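Local coordinates for protein nucleoporin NUP159 (Saccharomyces cerevisiae, PDB 1XIP) that is a nuclear pore component whose N-terminal beta-propeller works in mRNA export by tethering the helicase Dbp5 to the pore, at residues D16-S30 / L369-H382. Residues are numbered along the deposited sequence; the frame is centred on the assembly and turned at random.
Sequences DFGFKFLGQKQILPS and LNNEGSLQIVGLFH
Leu380 lays CD1 over one face of the Phe19 ring, a CH-pi contact 4.0 Å from the centroid and only 10° off the ring normal, where strand 18-26 pairs antiparallel with strand 374-381. The N-terminal strand thus completes a four-stranded blade of C-terminal strands, the Velcro closure of a beta-propeller. On the other side of the sheet the Phe381 ring lies flat on the backbone of Gly18, CE2 3.2 Å from Gly18 CA; a chi1 of 74° tucks CG over its own backbone and folds the ring back across the partner strand. Midway, Leu22 and Gly23 share Ile377 as partner, a classic bulge: Leu22 N reaches Ile377 O at 2.8 Å, and Gly23 N adds a weak bond. Across the bulge, Gln376 brings NE2 to the edge of the Phe21 ring, 3.6 Å from CD1, with amide and ring planes 58° apart; NE2 gives its hydrogen bond to Val324 O. Toward the turn 370-373, Gly373 O accepts from both Ile27 N and Leu28 N, while extended Gln26 hydrogen-bonds through NE2 to Glu372 O (2.7 Å), which is tilted from the amide plane. Ser30 OG, bonded to Asn32 N, donates to a water (2.7 Å) that donates to Glu372 OE2 (2.6 Å).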
loop_
_atom_site.group_PDB
_atom_site.type_symbol
_atom_site.label_atom_id
_atom_site.label_comp_id
_atom_site.label_asym_id
_atom_site.label_seq_id
_atom_site.Cartn_x
_atom_site.Cartn_y
_atom_site.Cartn_z
ATOM N N ASP A 16 -17.481 -11.869 14.396
ATOM C CA ASP A 16 -16.545 -12.932 14.024
ATOM C C ASP A 16 -15.183 -12.383 13.590
ATOM O O ASP A 16 -14.276 -13.144 13.288
ATOM C CB ASP A 16 -17.125 -13.793 12.904
ATOM C CG ASP A 16 -18.516 -14.294 13.209
ATOM O OD1 ASP A 16 -19.322 -14.380 12.261
ATOM O OD2 ASP A 16 -18.891 -14.640 14.355
ATOM N N PHE A 17 -15.063 -11.061 13.548
ATOM C CA PHE A 17 -13.848 -10.405 13.097
ATOM C C PHE A 17 -13.316 -9.513 14.180
ATOM O O PHE A 17 -14.082 -8.795 14.840
ATOM C CB PHE A 17 -14.113 -9.554 11.858
ATOM C CG PHE A 17 -14.086 -10.330 10.585
ATOM C CD1 PHE A 17 -15.276 -10.602 9.889
ATOM C CD2 PHE A 17 -12.880 -10.814 10.075
ATOM C CE1 PHE A 17 -15.255 -11.345 8.696
ATOM C CE2 PHE A 17 -12.850 -11.553 8.890
ATOM C CZ PHE A 17 -14.037 -11.818 8.201
ATOM N N GLY A 18 -11.998 -9.549 14.355
ATOM C CA GLY A 18 -11.325 -8.595 15.211
ATOM C C GLY A 18 -9.819 -8.617 15.093
ATOM O O GLY A 18 -9.230 -9.600 14.615
ATOM N N PHE A 19 -9.198 -7.527 15.538
ATOM C CA PHE A 19 -7.757 -7.447 15.655
ATOM C C PHE A 19 -7.333 -7.669 17.101
ATOM O O PHE A 19 -8.025 -7.260 18.030
ATOM C CB PHE A 19 -7.269 -6.099 15.161
ATOM C CG PHE A 19 -7.459 -5.886 13.685
ATOM C CD1 PHE A 19 -6.495 -6.321 12.767
ATOM C CD2 PHE A 19 -8.589 -5.233 13.205
ATOM C CE1 PHE A 19 -6.663 -6.106 11.391
ATOM C CE2 PHE A 19 -8.763 -5.018 11.857
ATOM C CZ PHE A 19 -7.794 -5.451 10.940
ATOM N N LYS A 20 -6.208 -8.357 17.277
ATOM C CA LYS A 20 -5.579 -8.516 18.581
ATOM C C LYS A 20 -4.242 -7.790 18.541
ATOM O O LYS A 20 -3.363 -8.151 17.755
ATOM C CB LYS A 20 -5.371 -9.995 18.905
ATOM C CG LYS A 20 -5.588 -10.333 20.370
ATOM C CD LYS A 20 -4.280 -10.269 21.184
ATOM C CE LYS A 20 -4.557 -10.003 22.679
ATOM N NZ LYS A 20 -4.372 -11.220 23.554
ATOM N N PHE A 21 -4.112 -6.742 19.358
ATOM C CA PHE A 21 -2.896 -5.937 19.410
ATOM C C PHE A 21 -1.756 -6.727 20.026
ATOM O O PHE A 21 -1.743 -6.996 21.231
ATOM C CB PHE A 21 -3.115 -4.671 20.215
ATOM C CG PHE A 21 -1.896 -3.800 20.297
ATOM C CD1 PHE A 21 -1.450 -3.080 19.169
ATOM C CD2 PHE A 21 -1.169 -3.694 21.493
ATOM C CE1 PHE A 21 -0.309 -2.262 19.249
ATOM C CE2 PHE A 21 -0.024 -2.875 21.571
ATOM C CZ PHE A 21 0.400 -2.159 20.461
ATOM N N LEU A 22 -0.803 -7.112 19.199
ATOM C CA LEU A 22 0.271 -7.946 19.678
ATOM C C LEU A 22 1.425 -7.140 20.299
ATOM O O LEU A 22 2.052 -7.601 21.255
ATOM C CB LEU A 22 0.741 -8.900 18.579
ATOM C CG LEU A 22 0.396 -10.379 18.786
ATOM C CD1 LEU A 22 -0.997 -10.565 19.330
ATOM C CD2 LEU A 22 0.549 -11.146 17.506
ATOM N N GLY A 23 1.700 -5.952 19.763
ATOM C CA GLY A 23 2.687 -5.043 20.350
ATOM C C GLY A 23 3.234 -3.978 19.398
ATOM O O GLY A 23 2.936 -3.977 18.193
ATOM N N GLN A 24 4.049 -3.079 19.949
ATOM C CA GLN A 24 4.550 -1.920 19.208
ATOM C C GLN A 24 5.856 -1.401 19.783
ATOM O O GLN A 24 5.977 -1.234 20.994
ATOM C CB GLN A 24 3.538 -0.808 19.283
ATOM C CG GLN A 24 3.780 0.302 18.335
ATOM C CD GLN A 24 2.480 0.957 17.939
ATOM O OE1 GLN A 24 2.160 1.056 16.736
ATOM N NE2 GLN A 24 1.697 1.387 18.947
ATOM N N LYS A 25 6.814 -1.123 18.902
ATOM C CA LYS A 25 8.124 -0.605 19.292
ATOM C C LYS A 25 8.759 0.181 18.148
ATOM O O LYS A 25 8.515 -0.112 16.954
ATOM C CB LYS A 25 9.044 -1.738 19.733
ATOM C CG LYS A 25 8.994 -1.993 21.252
ATOM C CD LYS A 25 9.560 -3.344 21.650
ATOM C CE LYS A 25 8.770 -3.955 22.792
ATOM N NZ LYS A 25 9.585 -4.943 23.550
ATOM N N GLN A 26 9.545 1.203 18.502
ATOM C CA GLN A 26 10.345 1.899 17.511
ATOM C C GLN A 26 11.503 1.005 17.172
ATOM O O GLN A 26 12.269 0.630 18.049
ATOM C CB GLN A 26 10.868 3.227 18.025
ATOM C CG GLN A 26 11.714 3.940 16.961
ATOM C CD GLN A 26 11.887 5.411 17.224
ATOM O OE1 GLN A 26 12.219 5.804 18.331
ATOM N NE2 GLN A 26 11.678 6.224 16.208
ATOM N N ILE A 27 11.609 0.635 15.907
ATOM C CA ILE A 27 12.676 -0.237 15.461
ATOM C C ILE A 27 13.625 0.482 14.517
ATOM O O ILE A 27 14.708 -0.050 14.197
ATOM C CB ILE A 27 12.121 -1.518 14.792
ATOM C CG1 ILE A 27 11.340 -1.175 13.520
ATOM C CG2 ILE A 27 11.298 -2.351 15.823
ATOM C CD1 ILE A 27 11.341 -2.278 12.482
ATOM N N LEU A 28 13.237 1.680 14.080
ATOM C CA LEU A 28 14.050 2.451 13.148
ATOM C C LEU A 28 13.905 3.936 13.423
ATOM O O LEU A 28 12.973 4.339 14.077
ATOM C CB LEU A 28 13.635 2.134 11.707
ATOM C CG LEU A 28 13.947 0.745 11.162
ATOM C CD1 LEU A 28 13.239 0.560 9.805
ATOM C CD2 LEU A 28 15.431 0.607 11.010
ATOM N N PRO A 29 14.803 4.768 12.916
ATOM C CA PRO A 29 14.663 6.213 13.133
ATOM C C PRO A 29 13.436 6.805 12.408
ATOM O O PRO A 29 12.976 6.286 11.387
ATOM C CB PRO A 29 15.974 6.789 12.582
ATOM C CG PRO A 29 16.466 5.780 11.624
ATOM C CD PRO A 29 15.989 4.433 12.106
ATOM N N SER A 30 12.918 7.888 12.992
ATOM C CA SER A 30 11.767 8.632 12.497
ATOM C C SER A 30 12.112 9.501 11.289
ATOM O O SER A 30 13.262 9.882 11.085
ATOM C CB SER A 30 11.224 9.515 13.625
ATOM O OG SER A 30 10.166 10.342 13.183
ATOM N N LEU A 369 4.293 -0.384 9.632
ATOM C CA LEU A 369 5.406 0.539 9.916
ATOM C C LEU A 369 4.998 2.024 9.790
ATOM O O LEU A 369 4.459 2.446 8.758
ATOM C CB LEU A 369 6.582 0.262 8.970
ATOM C CG LEU A 369 7.982 0.156 9.589
ATOM C CD1 LEU A 369 9.057 0.471 8.560
ATOM C CD2 LEU A 369 8.129 1.056 10.803
ATOM N N ASN A 370 5.308 2.791 10.843
ATOM C CA ASN A 370 5.026 4.244 11.009
ATOM C C ASN A 370 5.832 5.178 10.157
ATOM O O ASN A 370 6.938 4.848 9.757
ATOM C CB ASN A 370 5.334 4.678 12.445
ATOM C CG ASN A 370 4.117 4.701 13.310
ATOM O OD1 ASN A 370 4.178 5.090 14.477
ATOM N ND2 ASN A 370 2.986 4.284 12.747
ATOM N N ASN A 371 5.402 6.428 10.097
ATOM C CA ASN A 371 6.236 7.564 9.717
ATOM C C ASN A 371 7.286 7.871 10.773
ATOM O O ASN A 371 8.132 8.752 10.575
ATOM C CB ASN A 371 5.382 8.811 9.450
ATOM C CG ASN A 371 4.478 9.190 10.640
ATOM O OD1 ASN A 371 3.591 8.430 11.033
ATOM N ND2 ASN A 371 4.703 10.384 11.207
ATOM N N GLU A 372 7.235 7.160 11.899
ATOM C CA GLU A 372 8.233 7.336 12.952
ATOM C C GLU A 372 9.144 6.121 13.202
ATOM O O GLU A 372 9.805 6.065 14.210
ATOM C CB GLU A 372 7.557 7.730 14.271
ATOM C CG GLU A 372 6.652 8.944 14.163
ATOM C CD GLU A 372 6.281 9.526 15.522
ATOM O OE1 GLU A 372 5.811 8.754 16.387
ATOM O OE2 GLU A 372 6.461 10.759 15.712
ATOM N N GLY A 373 9.153 5.147 12.308
ATOM C CA GLY A 373 9.984 3.968 12.469
ATOM C C GLY A 373 9.443 3.001 13.498
ATOM O O GLY A 373 10.101 2.047 13.872
ATOM N N SER A 374 8.236 3.266 13.980
ATOM C CA SER A 374 7.584 2.365 14.904
ATOM C C SER A 374 6.894 1.263 14.128
ATOM O O SER A 374 6.351 1.507 13.048
ATOM C CB SER A 374 6.586 3.122 15.759
ATOM O OG SER A 374 6.217 2.339 16.880
ATOM N N LEU A 375 6.938 0.047 14.667
ATOM C CA LEU A 375 6.304 -1.093 14.035
ATOM C C LEU A 375 5.284 -1.693 14.966
ATOM O O LEU A 375 5.553 -1.920 16.141
ATOM C CB LEU A 375 7.335 -2.162 13.615
ATOM C CG LEU A 375 6.760 -3.283 12.710
ATOM C CD1 LEU A 375 7.594 -3.486 11.517
ATOM C CD2 LEU A 375 6.573 -4.584 13.425
ATOM N N GLN A 376 4.121 -1.981 14.412
ATOM C CA GLN A 376 3.012 -2.550 15.142
ATOM C C GLN A 376 2.691 -3.948 14.575
ATOM O O GLN A 376 2.682 -4.140 13.343
ATOM C CB GLN A 376 1.829 -1.632 14.968
ATOM C CG GLN A 376 0.600 -2.052 15.672
ATOM C CD GLN A 376 -0.600 -1.157 15.348
ATOM O OE1 GLN A 376 -0.503 -0.229 14.508
ATOM N NE2 GLN A 376 -1.735 -1.430 16.005
ATOM N N ILE A 377 2.456 -4.920 15.458
ATOM C CA ILE A 377 1.961 -6.225 15.019
ATOM C C ILE A 377 0.533 -6.425 15.491
ATOM O O ILE A 377 0.229 -6.273 16.679
ATOM C CB ILE A 377 2.838 -7.405 15.515
ATOM C CG1 ILE A 377 4.258 -7.322 14.949
ATOM C CG2 ILE A 377 2.189 -8.749 15.128
ATOM C CD1 ILE A 377 5.155 -8.463 15.401
ATOM N N VAL A 378 -0.332 -6.786 14.546
ATOM C CA VAL A 378 -1.755 -6.924 14.802
ATOM C C VAL A 378 -2.254 -8.272 14.232
ATOM O O VAL A 378 -2.159 -8.534 13.030
ATOM C CB VAL A 378 -2.529 -5.703 14.201
ATOM C CG1 VAL A 378 -3.968 -5.880 14.333
ATOM C CG2 VAL A 378 -2.143 -4.424 14.900
ATOM N N GLY A 379 -2.750 -9.138 15.097
ATOM C CA GLY A 379 -3.310 -10.393 14.638
ATOM C C GLY A 379 -4.772 -10.236 14.271
ATOM O O GLY A 379 -5.565 -9.796 15.099
ATOM N N LEU A 380 -5.137 -10.576 13.037
ATOM C CA LEU A 380 -6.546 -10.551 12.649
ATOM C C LEU A 380 -7.151 -11.922 12.852
ATOM O O LEU A 380 -6.686 -12.897 12.270
ATOM C CB LEU A 380 -6.747 -10.078 11.199
ATOM C CG LEU A 380 -8.196 -10.147 10.658
ATOM C CD1 LEU A 380 -9.177 -9.193 11.382
ATOM C CD2 LEU A 380 -8.238 -9.925 9.135
ATOM N N PHE A 381 -8.184 -11.990 13.690
ATOM C CA PHE A 381 -8.757 -13.275 14.056
ATOM C C PHE A 381 -10.066 -13.610 13.329
ATOM O O PHE A 381 -10.760 -12.715 12.813
ATOM C CB PHE A 381 -8.882 -13.421 15.580
ATOM C CG PHE A 381 -10.001 -12.617 16.196
ATOM C CD1 PHE A 381 -11.342 -13.026 16.072
ATOM C CD2 PHE A 381 -9.719 -11.473 16.943
ATOM C CE1 PHE A 381 -12.396 -12.286 16.660
ATOM C CE2 PHE A 381 -10.760 -10.727 17.542
ATOM C CZ PHE A 381 -12.101 -11.137 17.394
ATOM N N HIS A 382 -10.349 -14.919 13.278
ATOM C CA HIS A 382 -11.586 -15.514 12.737
ATOM C C HIS A 382 -12.291 -14.651 11.674
ATOM O O HIS A 382 -12.008 -14.755 10.476
ATOM C CB HIS A 382 -12.545 -15.885 13.888
ATOM C CG HIS A 382 -13.651 -16.816 13.489
ATOM N ND1 HIS A 382 -13.943 -17.122 12.174
ATOM C CD2 HIS A 382 -14.545 -17.506 14.240
ATOM C CE1 HIS A 382 -14.959 -17.966 12.133
ATOM N NE2 HIS A 382 -15.346 -18.213 13.373
HETATM O O HOH W 1 9.026 11.169 15.519
#